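Side-chain contacts in SsfX3 (Streptomyces sp. SF2575, PDB 3SKV), which probably transfers a salicylyl group onto a tetracycline intermediate, as an acyltransferase of the GDSL/SGNH family working in a biosynthetic pathway: residues Met336-Pro341 with Arg372-Ala377; His197-Ala202 with Leu347-Pro352; Ala150-Val155 with Thr177-Thr182. The protein carries 1 engineered substitution. One frame throughout, in Å; residues are numbered along the deposited sequence.

Contact 1 (Met336-Pro341 with Arg372-Ala377)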
ATOM      1  N   MET A 336      18.713   4.745   3.940  1.00 29.32           N
ATOM      2  CA  MET A 336      19.973   3.999   3.849  1.00 30.97           C
ATOM      3  C   MET A 336      20.069   3.037   5.037  1.00 34.58           C
ATOM      4  O   MET A 336      20.751   2.023   4.931  1.00 34.44           O
ATOM      5  CB  MET A 336      21.191   4.939   3.843  1.00 34.60           C
ATOM      6  CG  MET A 336      21.134   5.992   2.756  1.00 39.03           C
ATOM      7  SD  MET A 336      21.322   5.335   1.083  1.00 43.61           S
ATOM      8  CE  MET A 336      23.083   5.443   0.924  1.00 41.24           C
ATOM      9  N   ARG A 337      19.378   3.337   6.160  1.00 30.93           N
ATOM     10  CA  ARG A 337      19.336   2.405   7.311  1.00 30.43           C
ATOM     11  C   ARG A 337      18.266   1.340   7.051  1.00 33.88           C
ATOM     12  O   ARG A 337      18.484   0.166   7.354  1.00 35.56           O
ATOM     13  CB  ARG A 337      19.121   3.121   8.654  1.00 25.87           C
ATOM     14  CG  ARG A 337      20.302   4.032   9.018  1.00 28.24           C
ATOM     15  CD  ARG A 337      20.198   4.608  10.422  1.00 34.64           C
ATOM     16  NE  ARG A 337      19.911   3.557  11.399  1.00 39.72           N
ATOM     17  CZ  ARG A 337      20.839   2.786  11.958  1.00 48.56           C
ATOM     18  NH1 ARG A 337      22.123   2.978  11.684  1.00 38.85           N
ATOM     19  NH2 ARG A 337      20.490   1.826  12.807  1.00 24.73           N
ATOM     20  N   VAL A 338      17.162   1.723   6.387  1.00 28.21           N
ATOM     21  CA  VAL A 338      16.121   0.763   6.025  1.00 27.81           C
ATOM     22  C   VAL A 338      16.569  -0.162   4.872  1.00 31.04           C
ATOM     23  O   VAL A 338      16.485  -1.383   4.992  1.00 30.02           O
ATOM     24  CB  VAL A 338      14.703   1.394   5.882  1.00 31.05           C
ATOM     25  CG1 VAL A 338      13.658   0.373   5.444  1.00 30.20           C
ATOM     26  CG2 VAL A 338      14.271   2.010   7.202  1.00 31.08           C
ATOM     27  N   TRP A 339      17.091   0.414   3.801  1.00 28.22           N
ATOM     28  CA  TRP A 339      17.534  -0.340   2.645  1.00 29.62           C
ATOM     29  C   TRP A 339      18.712   0.387   1.998  1.00 33.60           C
ATOM     30  O   TRP A 339      18.518   1.251   1.146  1.00 34.97           O
ATOM     31  CB  TRP A 339      16.344  -0.469   1.674  1.00 28.87           C
ATOM     32  CG  TRP A 339      16.616  -1.349   0.496  1.00 30.96           C
ATOM     33  CD1 TRP A 339      17.133  -0.972  -0.704  1.00 34.52           C
ATOM     34  CD2 TRP A 339      16.401  -2.766   0.418  1.00 31.04           C
ATOM     35  NE1 TRP A 339      17.248  -2.065  -1.536  1.00 34.44           N
ATOM     36  CE2 TRP A 339      16.782  -3.176  -0.881  1.00 35.31           C
ATOM     37  CE3 TRP A 339      15.921  -3.734   1.324  1.00 31.77           C
ATOM     38  CZ2 TRP A 339      16.685  -4.504  -1.309  1.00 34.38           C
ATOM     39  CZ3 TRP A 339      15.803  -5.040   0.892  1.00 33.69           C
ATOM     40  CH2 TRP A 339      16.191  -5.417  -0.408  1.00 34.95           C
ATOM     41  N   GLY A 340      19.917   0.064   2.425  1.00 30.03           N
ATOM     42  CA  GLY A 340      21.117   0.728   1.927  1.00 30.56           C
ATOM     43  C   GLY A 340      21.908   0.003   0.855  1.00 36.79           C
ATOM     44  O   GLY A 340      21.464  -1.040   0.342  1.00 36.33           O
ATOM     45  N   PRO A 341      23.120   0.551   0.537  1.00 35.11           N
ATOM     46  CA  PRO A 341      23.975  -0.048  -0.506  1.00 36.24           C
ATOM     47  C   PRO A 341      24.544  -1.426  -0.179  1.00 42.24           C
ATOM     48  O   PRO A 341      24.936  -2.163  -1.090  1.00 41.90           O
ATOM     49  CB  PRO A 341      25.104   0.983  -0.685  1.00 39.37           C
ATOM     50  CG  PRO A 341      24.639   2.221   0.003  1.00 42.70           C
ATOM     51  CD  PRO A 341      23.745   1.774   1.094  1.00 37.19           C
ATOM     52  N   ARG A 372      10.532  -2.062  10.702  1.00 29.94           N
ATOM     53  CA  ARG A 372      10.023  -2.229  12.069  1.00 30.04           C
ATOM     54  C   ARG A 372      11.103  -1.928  13.099  1.00 33.42           C
ATOM     55  O   ARG A 372      10.831  -1.221  14.070  1.00 34.11           O
ATOM     56  CB  ARG A 372       9.448  -3.641  12.281  1.00 27.93           C
ATOM     57  CG  ARG A 372       8.113  -3.847  11.595  1.00 32.27           C
ATOM     58  CD  ARG A 372       7.625  -5.274  11.776  1.00 36.83           C
ATOM     59  NE  ARG A 372       7.388  -5.584  13.181  1.00 46.85           N
ATOM     60  CZ  ARG A 372       7.819  -6.684  13.777  1.00 61.12           C
ATOM     61  NH1 ARG A 372       8.479  -7.606  13.085  1.00 46.68           N
ATOM     62  NH2 ARG A 372       7.584  -6.881  15.069  1.00 49.90           N
ATOM     63  N   ARG A 373      12.319  -2.430  12.862  1.00 28.90           N
ATOM     64  CA  ARG A 373      13.478  -2.204  13.713  1.00 30.47           C
ATOM     65  C   ARG A 373      13.792  -0.684  13.776  1.00 33.42           C
ATOM     66  O   ARG A 373      13.943  -0.125  14.865  1.00 31.51           O
ATOM     67  CB  ARG A 373      14.693  -2.996  13.170  1.00 31.91           C
ATOM     68  CG  ARG A 373      15.989  -2.757  13.971  1.00 49.95           C
ATOM     69  CD  ARG A 373      17.321  -3.182  13.328  1.00 65.46           C
ATOM     70  NE  ARG A 373      17.182  -4.000  12.123  1.00 83.93           N
ATOM     71  CZ  ARG A 373      17.267  -3.554  10.878  1.00 99.40           C
ATOM     72  NH1 ARG A 373      17.462  -2.261  10.639  1.00 77.11           N
ATOM     73  NH2 ARG A 373      17.144  -4.395   9.859  1.00 92.00           N
ATOM     74  N   GLU A 374      13.844  -0.026  12.610  1.00 30.02           N
ATOM     75  CA  GLU A 374      14.121   1.411  12.554  1.00 30.43           C
ATOM     76  C   GLU A 374      13.006   2.267  13.189  1.00 33.17           C
ATOM     77  O   GLU A 374      13.299   3.177  13.958  1.00 34.92           O
ATOM     78  CB  GLU A 374      14.501   1.858  11.127  1.00 30.86           C
ATOM     79  CG  GLU A 374      15.823   1.297  10.627  1.00 38.67           C
ATOM     80  CD  GLU A 374      17.028   1.546  11.521  1.00 56.55           C
ATOM     81  OE1 GLU A 374      17.186   2.688  12.018  1.00 42.73           O
ATOM     82  OE2 GLU A 374      17.821   0.592  11.710  1.00 41.79           O
ATOM     83  N   MET A 375      11.751   1.931  12.934  1.00 26.86           N
ATOM     84  CA  MET A 375      10.644   2.670  13.538  1.00 26.77           C
ATOM     85  C   MET A 375      10.534   2.440  15.047  1.00 28.75           C
ATOM     86  O   MET A 375      10.159   3.376  15.772  1.00 28.48           O
ATOM     87  CB  MET A 375       9.341   2.384  12.817  1.00 28.65           C
ATOM     88  CG  MET A 375       9.273   3.045  11.479  1.00 33.19           C
ATOM     89  SD  MET A 375       7.757   2.560  10.660  1.00 39.10           S
ATOM     90  CE  MET A 375       7.151   4.134  10.319  1.00 35.84           C
ATOM     91  N   ALA A 376      10.917   1.229  15.518  1.00 22.81           N
ATOM     92  CA  ALA A 376      10.957   0.936  16.945  1.00 23.65           C
ATOM     93  C   ALA A 376      12.068   1.789  17.584  1.00 28.37           C
ATOM     94  O   ALA A 376      11.841   2.377  18.636  1.00 27.63           O
ATOM     95  CB  ALA A 376      11.227  -0.537  17.185  1.00 23.90           C
ATOM     96  N   ALA A 377      13.227   1.931  16.904  1.00 25.93           N
ATOM     97  CA  ALA A 377      14.355   2.755  17.400  1.00 26.23           C
ATOM     98  C   ALA A 377      13.918   4.208  17.588  1.00 30.67           C
ATOM     99  O   ALA A 377      14.377   4.865  18.519  1.00 31.05           O
ATOM    100  CB  ALA A 377      15.543   2.673  16.450  1.00 26.45           C
TER
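Arg-337 is bent at chi3 (49°), which brings its NE and NH2 round to Glu-374, while a bend at chi2 carries the carboxylate of Glu-374 out to meet them. The result is a salt-bridge network in the GDSL/SGNH domain, tying the short helix 335-338 to the long helix 361-377. The main bond runs from Arg-337 NE to Glu-374 OE1, 2.9 Å long and nearly straight at 166°. It lies in the guanidinium plane yet reaches the oxygen from above the carboxylate, the two planes being turned 67° from each other. A weak second bond joins Arg-337 NH2 to Glu-374 OE2 at 3.1 Å. That same OE2 takes a hydrogen bond from Arg-373 NH1, also 3.1 Å, on its anti lone pair, so two arginines share one carboxylate, through two hydrogen bonds and the weak third. Its negative charge probably lets Arg-337 NH2 and Arg-373 NH1 stand 5.5 Å apart. A leucine here would take away both oxygens, and the guanidinium groups of Arg-337 and Arg-373 would probably be left without their shared countercharge and freer to turn. The aliphatic part of the glutamate, CB and CG, runs alongside Val-338, the two side chains pointing opposite ways, and both also touch Leu-333 of strand 330-333. At this inner end Val-338 CG2 sits 3.8 Å from Glu-374 CG.

Contact 2 (His197-Ala202 with Leu347-Pro352)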
ATOM      1  N   HIS A 197       5.022  -1.516  -4.861  1.00 42.69           N
ATOM      2  CA  HIS A 197       5.357  -2.460  -3.804  1.00 40.71           C
ATOM      3  C   HIS A 197       4.927  -3.887  -4.026  1.00 43.57           C
ATOM      4  O   HIS A 197       5.407  -4.774  -3.323  1.00 44.31           O
ATOM      5  CB  HIS A 197       4.881  -1.937  -2.451  1.00 40.05           C
ATOM      6  CG  HIS A 197       5.516  -0.631  -2.074  1.00 42.46           C
ATOM      7  ND1 HIS A 197       6.884  -0.420  -2.219  1.00 43.97           N
ATOM      8  CD2 HIS A 197       4.955   0.476  -1.546  1.00 43.10           C
ATOM      9  CE1 HIS A 197       7.102   0.797  -1.764  1.00 43.10           C
ATOM     10  NE2 HIS A 197       5.970   1.378  -1.354  1.00 42.99           N
ATOM     11  N   GLY A 198       4.036  -4.115  -4.984  1.00 38.24           N
ATOM     12  CA  GLY A 198       3.563  -5.466  -5.271  1.00 37.60           C
ATOM     13  C   GLY A 198       4.600  -6.289  -6.002  1.00 40.21           C
ATOM     14  O   GLY A 198       4.575  -7.511  -5.933  1.00 39.78           O
ATOM     15  N   ARG A 199       5.537  -5.604  -6.682  1.00 35.98           N
ATOM     16  CA  ARG A 199       6.579  -6.214  -7.475  1.00 36.06           C
ATOM     17  C   ARG A 199       7.627  -6.977  -6.639  1.00 36.24           C
ATOM     18  O   ARG A 199       8.231  -6.418  -5.700  1.00 33.06           O
ATOM     19  CB  ARG A 199       7.207  -5.178  -8.417  1.00 37.50           C
ATOM     20  CG  ARG A 199       7.874  -5.815  -9.639  1.00 53.00           C
ATOM     21  CD  ARG A 199       6.928  -5.950 -10.818  1.00 70.17           C
ATOM     22  NE  ARG A 199       6.970  -4.783 -11.701  1.00 92.21           N
ATOM     23  CZ  ARG A 199       6.180  -3.715 -11.593  1.00114.08           C
ATOM     24  NH1 ARG A 199       5.277  -3.644 -10.623  1.00100.12           N
ATOM     25  NH2 ARG A 199       6.295  -2.708 -12.448  1.00108.22           N
ATOM     26  N   GLY A 200       7.799  -8.255  -6.990  1.00 30.80           N
ATOM     27  CA  GLY A 200       8.747  -9.156  -6.337  1.00 30.66           C
ATOM     28  C   GLY A 200       8.199  -9.823  -5.088  1.00 33.36           C
ATOM     29  O   GLY A 200       8.795 -10.779  -4.589  1.00 33.31           O
ATOM     30  N   ALA A 201       7.061  -9.337  -4.565  1.00 29.23           N
ATOM     31  CA  ALA A 201       6.481  -9.974  -3.386  1.00 29.48           C
ATOM     32  C   ALA A 201       5.907 -11.349  -3.791  1.00 34.05           C
ATOM     33  O   ALA A 201       5.457 -11.543  -4.937  1.00 32.01           O
ATOM     34  CB  ALA A 201       5.408  -9.086  -2.767  1.00 29.08           C
ATOM     35  N   ALA A 202       5.998 -12.318  -2.868  1.00 31.23           N
ATOM     36  CA  ALA A 202       5.508 -13.678  -3.092  1.00 30.18           C
ATOM     37  C   ALA A 202       4.008 -13.671  -3.433  1.00 33.45           C
ATOM     38  O   ALA A 202       3.577 -14.373  -4.353  1.00 37.06           O
ATOM     39  CB  ALA A 202       5.786 -14.532  -1.865  1.00 30.03           C
ATOM     40  N   LEU A 347      18.915 -10.180  -2.585  1.00 28.59           N
ATOM     41  CA  LEU A 347      17.669  -9.585  -2.131  1.00 27.02           C
ATOM     42  C   LEU A 347      16.913  -8.841  -3.239  1.00 32.39           C
ATOM     43  O   LEU A 347      15.822  -8.327  -2.990  1.00 31.17           O
ATOM     44  CB  LEU A 347      17.899  -8.686  -0.918  1.00 26.46           C
ATOM     45  CG  LEU A 347      18.659  -9.323   0.284  1.00 31.23           C
ATOM     46  CD1 LEU A 347      18.972  -8.271   1.347  1.00 29.84           C
ATOM     47  CD2 LEU A 347      17.895 -10.522   0.900  1.00 32.78           C
ATOM     48  N   TYR A 348      17.442  -8.846  -4.473  1.00 30.21           N
ATOM     49  CA  TYR A 348      16.757  -8.209  -5.595  1.00 30.11           C
ATOM     50  C   TYR A 348      16.160  -9.203  -6.559  1.00 36.59           C
ATOM     51  O   TYR A 348      16.751 -10.255  -6.823  1.00 37.68           O
ATOM     52  CB  TYR A 348      17.666  -7.238  -6.348  1.00 30.93           C
ATOM     53  CG  TYR A 348      17.854  -5.922  -5.650  1.00 32.39           C
ATOM     54  CD1 TYR A 348      16.966  -4.866  -5.857  1.00 33.81           C
ATOM     55  CD2 TYR A 348      18.934  -5.710  -4.800  1.00 33.63           C
ATOM     56  CE1 TYR A 348      17.183  -3.615  -5.279  1.00 34.23           C
ATOM     57  CE2 TYR A 348      19.148  -4.469  -4.195  1.00 34.21           C
ATOM     58  CZ  TYR A 348      18.290  -3.414  -4.465  1.00 40.26           C
ATOM     59  OH  TYR A 348      18.493  -2.200  -3.851  1.00 36.63           O
ATOM     60  N   LEU A 349      15.023  -8.816  -7.145  1.00 33.93           N
ATOM     61  CA  LEU A 349      14.263  -9.583  -8.111  1.00 35.34           C
ATOM     62  C   LEU A 349      14.916  -9.643  -9.502  1.00 45.14           C
ATOM     63  O   LEU A 349      15.040 -10.738 -10.050  1.00 46.13           O
ATOM     64  CB  LEU A 349      12.851  -8.978  -8.194  1.00 34.42           C
ATOM     65  CG  LEU A 349      11.939  -9.426  -9.345  1.00 38.92           C
ATOM     66  CD1 LEU A 349      11.440 -10.834  -9.112  1.00 39.04           C
ATOM     67  CD2 LEU A 349      10.772  -8.461  -9.525  1.00 38.64           C
ATOM     68  N   GLU A 350      15.266  -8.474 -10.087  1.00 45.82           N
ATOM     69  CA  GLU A 350      15.787  -8.312 -11.462  1.00 49.67           C
ATOM     70  C   GLU A 350      17.037  -9.116 -11.801  1.00 60.70           C
ATOM     71  O   GLU A 350      18.021  -9.092 -11.054  1.00 60.66           O
ATOM     72  CB  GLU A 350      15.977  -6.824 -11.870  1.00 50.95           C
ATOM     73  CG  GLU A 350      14.717  -5.959 -11.864  1.00 59.21           C
ATOM     74  CD  GLU A 350      14.019  -5.738 -10.528  1.00 70.45           C
ATOM     75  OE1 GLU A 350      14.712  -5.624  -9.489  1.00 41.28           O
ATOM     76  OE2 GLU A 350      12.767  -5.729 -10.519  1.00 63.66           O
ATOM     77  N   LYS A 351      16.991  -9.797 -12.956  1.00 62.06           N
ATOM     78  CA  LYS A 351      18.081 -10.605 -13.506  1.00 65.82           C
ATOM     79  C   LYS A 351      19.291  -9.721 -13.943  1.00 72.83           C
ATOM     80  O   LYS A 351      19.065  -8.543 -14.252  1.00 72.10           O
ATOM     81  CB  LYS A 351      17.582 -11.563 -14.629  1.00 70.63           C
ATOM     82  CG  LYS A 351      16.816 -10.903 -15.792  1.00 88.37           C
ATOM     83  CD  LYS A 351      15.288 -11.059 -15.671  1.00 89.72           C
ATOM     84  CE  LYS A 351      14.599  -9.843 -15.103  1.00 77.96           C
ATOM     85  NZ  LYS A 351      14.010 -10.133 -13.777  1.00 80.67           N
ATOM     86  N   PRO A 352      20.555 -10.260 -13.939  1.00 71.98           N
ATOM     87  CA  PRO A 352      21.746  -9.442 -14.285  1.00 73.03           C
ATOM     88  C   PRO A 352      21.672  -8.390 -15.401  1.00 78.80           C
ATOM     89  O   PRO A 352      22.189  -7.281 -15.218  1.00 78.85           O
ATOM     90  CB  PRO A 352      22.821 -10.489 -14.585  1.00 76.59           C
ATOM     91  CG  PRO A 352      22.447 -11.665 -13.771  1.00 80.52           C
ATOM     92  CD  PRO A 352      20.954 -11.631 -13.548  1.00 74.54           C
TER
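Leu-349 rests its side chain on Gly-200, the third residue of a type II beta turn that runs from Gly-198 to Ala-201 in the GDSL/SGNH domain. All the direct contact is van der Waals, and one methyl does the touching. In Leu-349 a chi1 of 168° sends CG away from the backbone N, and a chi2 of 73° then lays CD2 over the turn, 3.8 Å from Gly-200 CA and 3.9 Å from Gly-200 N. The same methyl meets the aliphatic part of an arginine, Arg-199 CG passing Leu-349 CD2 at 3.9 Å. Gly-200 has a positive phi of 85°, which suits glycine, and a CB there would point at the leucine.

No hydrogen bond crosses between the segments; the polar atoms named here bond to other parts of the chain or within their own loop. Arg-199 O accepts from His-364 NE2 and so ties its loop to helix 361-377, while the carboxylate of Glu-350 ties the other loop to His-358 ND1 through OE2 and to Thr-357 N through OE1. The side chain of Arg-199 also touches His-358. The turn's own closing bond, Ala-201 N to Gly-198 O, is weak at 3.4 Å.

Contact 3 (Ala150-Val155 with Thr177-Thr182)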
ATOM      1  N   ALA A 150     -13.467 -25.195   9.476  1.00 34.63           N
ATOM      2  CA  ALA A 150     -14.852 -25.112   9.917  1.00 34.08           C
ATOM      3  C   ALA A 150     -14.871 -24.256  11.184  1.00 37.74           C
ATOM      4  O   ALA A 150     -13.836 -24.102  11.856  1.00 38.38           O
ATOM      5  CB  ALA A 150     -15.380 -26.513  10.208  1.00 36.06           C
ATOM      6  N   GLY A 151     -16.023 -23.689  11.495  1.00 32.63           N
ATOM      7  CA  GLY A 151     -16.143 -22.872  12.695  1.00 32.21           C
ATOM      8  C   GLY A 151     -15.911 -21.408  12.430  1.00 33.40           C
ATOM      9  O   GLY A 151     -15.385 -21.040  11.372  1.00 30.12           O
ATOM     10  N   ASP A 152     -16.321 -20.565  13.391  1.00 31.62           N
ATOM     11  CA  ASP A 152     -16.164 -19.122  13.292  1.00 31.31           C
ATOM     12  C   ASP A 152     -14.692 -18.736  13.163  1.00 32.63           C
ATOM     13  O   ASP A 152     -13.836 -19.274  13.870  1.00 31.98           O
ATOM     14  CB  ASP A 152     -16.840 -18.384  14.468  1.00 34.62           C
ATOM     15  CG  ASP A 152     -17.035 -16.880  14.219  1.00 50.97           C
ATOM     16  OD1 ASP A 152     -17.405 -16.496  13.060  1.00 51.72           O
ATOM     17  OD2 ASP A 152     -16.873 -16.090  15.184  1.00 53.26           O
ATOM     18  N   LYS A 153     -14.407 -17.828  12.232  1.00 26.33           N
ATOM     19  CA  LYS A 153     -13.051 -17.378  11.931  1.00 24.75           C
ATOM     20  C   LYS A 153     -13.084 -16.052  11.198  1.00 27.17           C
ATOM     21  O   LYS A 153     -14.065 -15.739  10.511  1.00 24.74           O
ATOM     22  CB  LYS A 153     -12.318 -18.436  11.058  1.00 24.79           C
ATOM     23  CG  LYS A 153     -12.880 -18.558   9.648  1.00 21.67           C
ATOM     24  CD  LYS A 153     -12.815 -19.961   9.107  1.00 30.43           C
ATOM     25  CE  LYS A 153     -13.717 -20.104   7.915  1.00 27.26           C
ATOM     26  NZ  LYS A 153     -14.924 -20.914   8.253  1.00 36.69           N
ATOM     27  N   LEU A 154     -11.985 -15.295  11.293  1.00 23.67           N
ATOM     28  CA  LEU A 154     -11.858 -14.064  10.532  1.00 21.93           C
ATOM     29  C   LEU A 154     -11.254 -14.400   9.162  1.00 26.57           C
ATOM     30  O   LEU A 154     -10.184 -15.001   9.078  1.00 26.47           O
ATOM     31  CB  LEU A 154     -11.021 -13.023  11.295  1.00 21.77           C
ATOM     32  CG  LEU A 154     -10.591 -11.754  10.517  1.00 27.01           C
ATOM     33  CD1 LEU A 154     -11.793 -10.937   9.987  1.00 26.34           C
ATOM     34  CD2 LEU A 154      -9.656 -10.886  11.342  1.00 26.82           C
ATOM     35  N   VAL A 155     -11.943 -14.003   8.095  1.00 24.41           N
ATOM     36  CA  VAL A 155     -11.491 -14.202   6.725  1.00 23.05           C
ATOM     37  C   VAL A 155     -11.014 -12.875   6.136  1.00 27.45           C
ATOM     38  O   VAL A 155     -11.790 -11.917   6.109  1.00 28.94           O
ATOM     39  CB  VAL A 155     -12.574 -14.848   5.844  1.00 25.69           C
ATOM     40  CG1 VAL A 155     -12.019 -15.136   4.440  1.00 24.89           C
ATOM     41  CG2 VAL A 155     -13.106 -16.127   6.486  1.00 26.01           C
ATOM     42  N   THR A 177     -23.039 -18.391   9.115  1.00 25.20           N
ATOM     43  CA  THR A 177     -23.083 -17.134   9.850  1.00 25.16           C
ATOM     44  C   THR A 177     -22.264 -16.068   9.096  1.00 29.32           C
ATOM     45  O   THR A 177     -21.302 -16.384   8.385  1.00 27.75           O
ATOM     46  CB  THR A 177     -22.457 -17.318  11.244  1.00 32.10           C
ATOM     47  OG1 THR A 177     -21.081 -17.664  11.083  1.00 38.59           O
ATOM     48  CG2 THR A 177     -23.169 -18.378  12.087  1.00 24.57           C
ATOM     49  N   LEU A 178     -22.629 -14.807   9.279  1.00 26.96           N
ATOM     50  CA  LEU A 178     -21.911 -13.700   8.666  1.00 25.54           C
ATOM     51  C   LEU A 178     -21.888 -12.594   9.686  1.00 32.17           C
ATOM     52  O   LEU A 178     -22.944 -12.117  10.106  1.00 34.39           O
ATOM     53  CB  LEU A 178     -22.582 -13.268   7.346  1.00 24.66           C
ATOM     54  CG  LEU A 178     -21.985 -12.046   6.622  1.00 29.11           C
ATOM     55  CD1 LEU A 178     -20.502 -12.270   6.186  1.00 27.14           C
ATOM     56  CD2 LEU A 178     -22.845 -11.653   5.464  1.00 33.52           C
ATOM     57  N   GLU A 179     -20.690 -12.230  10.140  1.00 29.08           N
ATOM     58  CA  GLU A 179     -20.530 -11.186  11.159  1.00 29.49           C
ATOM     59  C   GLU A 179     -19.487 -10.183  10.756  1.00 32.09           C
ATOM     60  O   GLU A 179     -18.560 -10.525  10.023  1.00 30.75           O
ATOM     61  CB  GLU A 179     -20.143 -11.793  12.522  1.00 31.15           C
ATOM     62  CG  GLU A 179     -21.149 -12.754  13.136  1.00 40.33           C
ATOM     63  CD  GLU A 179     -20.755 -13.261  14.517  1.00 75.22           C
ATOM     64  OE1 GLU A 179     -19.675 -13.888  14.643  1.00 80.65           O
ATOM     65  OE2 GLU A 179     -21.508 -12.992  15.481  1.00 69.61           O
ATOM     66  N   LYS A 180     -19.614  -8.951  11.263  1.00 29.73           N
ATOM     67  CA  LYS A 180     -18.638  -7.892  11.027  1.00 28.59           C
ATOM     68  C   LYS A 180     -17.393  -8.168  11.868  1.00 33.60           C
ATOM     69  O   LYS A 180     -17.512  -8.588  13.028  1.00 35.47           O
ATOM     70  CB  LYS A 180     -19.230  -6.528  11.434  1.00 30.57           C
ATOM     71  CG  LYS A 180     -18.442  -5.327  10.921  1.00 40.54           C
ATOM     72  CD  LYS A 180     -18.931  -4.033  11.528  1.00 52.98           C
ATOM     73  CE  LYS A 180     -19.568  -3.148  10.485  1.00 74.68           C
ATOM     74  NZ  LYS A 180     -21.003  -2.880  10.761  1.00 86.19           N
ATOM     75  N   ASP A 181     -16.206  -7.911  11.303  1.00 28.83           N
ATOM     76  CA  ASP A 181     -14.964  -7.976  12.054  1.00 29.03           C
ATOM     77  C   ASP A 181     -14.930  -6.654  12.826  1.00 36.26           C
ATOM     78  O   ASP A 181     -14.849  -5.587  12.211  1.00 36.67           O
ATOM     79  CB  ASP A 181     -13.750  -8.101  11.124  1.00 29.32           C
ATOM     80  CG  ASP A 181     -12.415  -7.847  11.803  1.00 35.69           C
ATOM     81  OD1 ASP A 181     -12.240  -8.283  12.972  1.00 38.70           O
ATOM     82  OD2 ASP A 181     -11.537  -7.249  11.164  1.00 31.22           O
ATOM     83  N   THR A 182     -15.074  -6.725  14.154  1.00 36.18           N
ATOM     84  CA  THR A 182     -15.111  -5.531  14.997  1.00 38.76           C
ATOM     85  C   THR A 182     -13.759  -5.074  15.560  1.00 45.04           C
ATOM     86  O   THR A 182     -13.737  -4.097  16.318  1.00 45.58           O
ATOM     87  CB  THR A 182     -16.214  -5.600  16.054  1.00 50.35           C
ATOM     88  OG1 THR A 182     -16.116  -6.844  16.757  1.00 52.23           O
ATOM     89  CG2 THR A 182     -17.594  -5.373  15.466  1.00 47.22           C
TER
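The touching parts of Ala-150 to Val-155 and Thr-177 to Thr-182 run 33° apart, with Asp-152 CA 8.0 Å from Thr-177 CA and Leu-154 CA 7.0 Å from Asp-181 CA, and side chains alone bridge the gap. At the Asp-152 end two acids meet: Asp-152 OD2 is 3.6 Å from Glu-179 OE1, the side chains crossing at about a right angle with their carboxylate planes 59° apart. Such like charges would repel, but Asp-152 OD2 also forms a salt bridge with Arg-90 NH2, and the Glu-179 side chain touches Arg-90 too, so this arginine probably eases the strain.

Further along, Leu-154 packs against CB and the carboxylate of Asp-181. A chi1 of 170° swings the leucine's branch clear of the backbone N, and CD1 comes 3.6 Å from Asp-181 CB and CG alike, while CD2 lies 4.0 Å from Asp-181 OD1. The buried acid finds its bonds elsewhere: OD2 meets Arg-45 NH2 and His-88 ND1, and OD1 meets Ser-183 OG.

The short, weakly bonded strand 178-179 and strand 153-158 both pair antiparallel with strand 86-91, and their side chains meet across its His-88 and Arg-90. This is consistent with the jelly-roll fold, to which this antiparallel sheet of the N-terminal domain probably belongs.

Overall arrangement
Contacts 1 and 2 belong to the GDSL/SGNH domain; contact 3 stands apart in the antiparallel sheet round strand 86-91, its nearest atoms about 18 Å from either. The first two alternate along the chain and touch where Trp-339 NE1 lies 2.6 Å from Tyr-348 OH, a probable hydrogen bond; helix 361-377 belongs to contact 1 and bonds to Arg-199 O of contact 2. Contact 1 is partly buried and joins two helices by opposite charges, with Val-338 packed beside the glutamate. Contact 2 is a surface meeting of two irregular loops, a methyl against a turn. Contact 3, also superficial, sets acid beside acid and leucine against acid, with Arg-90, Arg-45 and His-88 probably offsetting the charge.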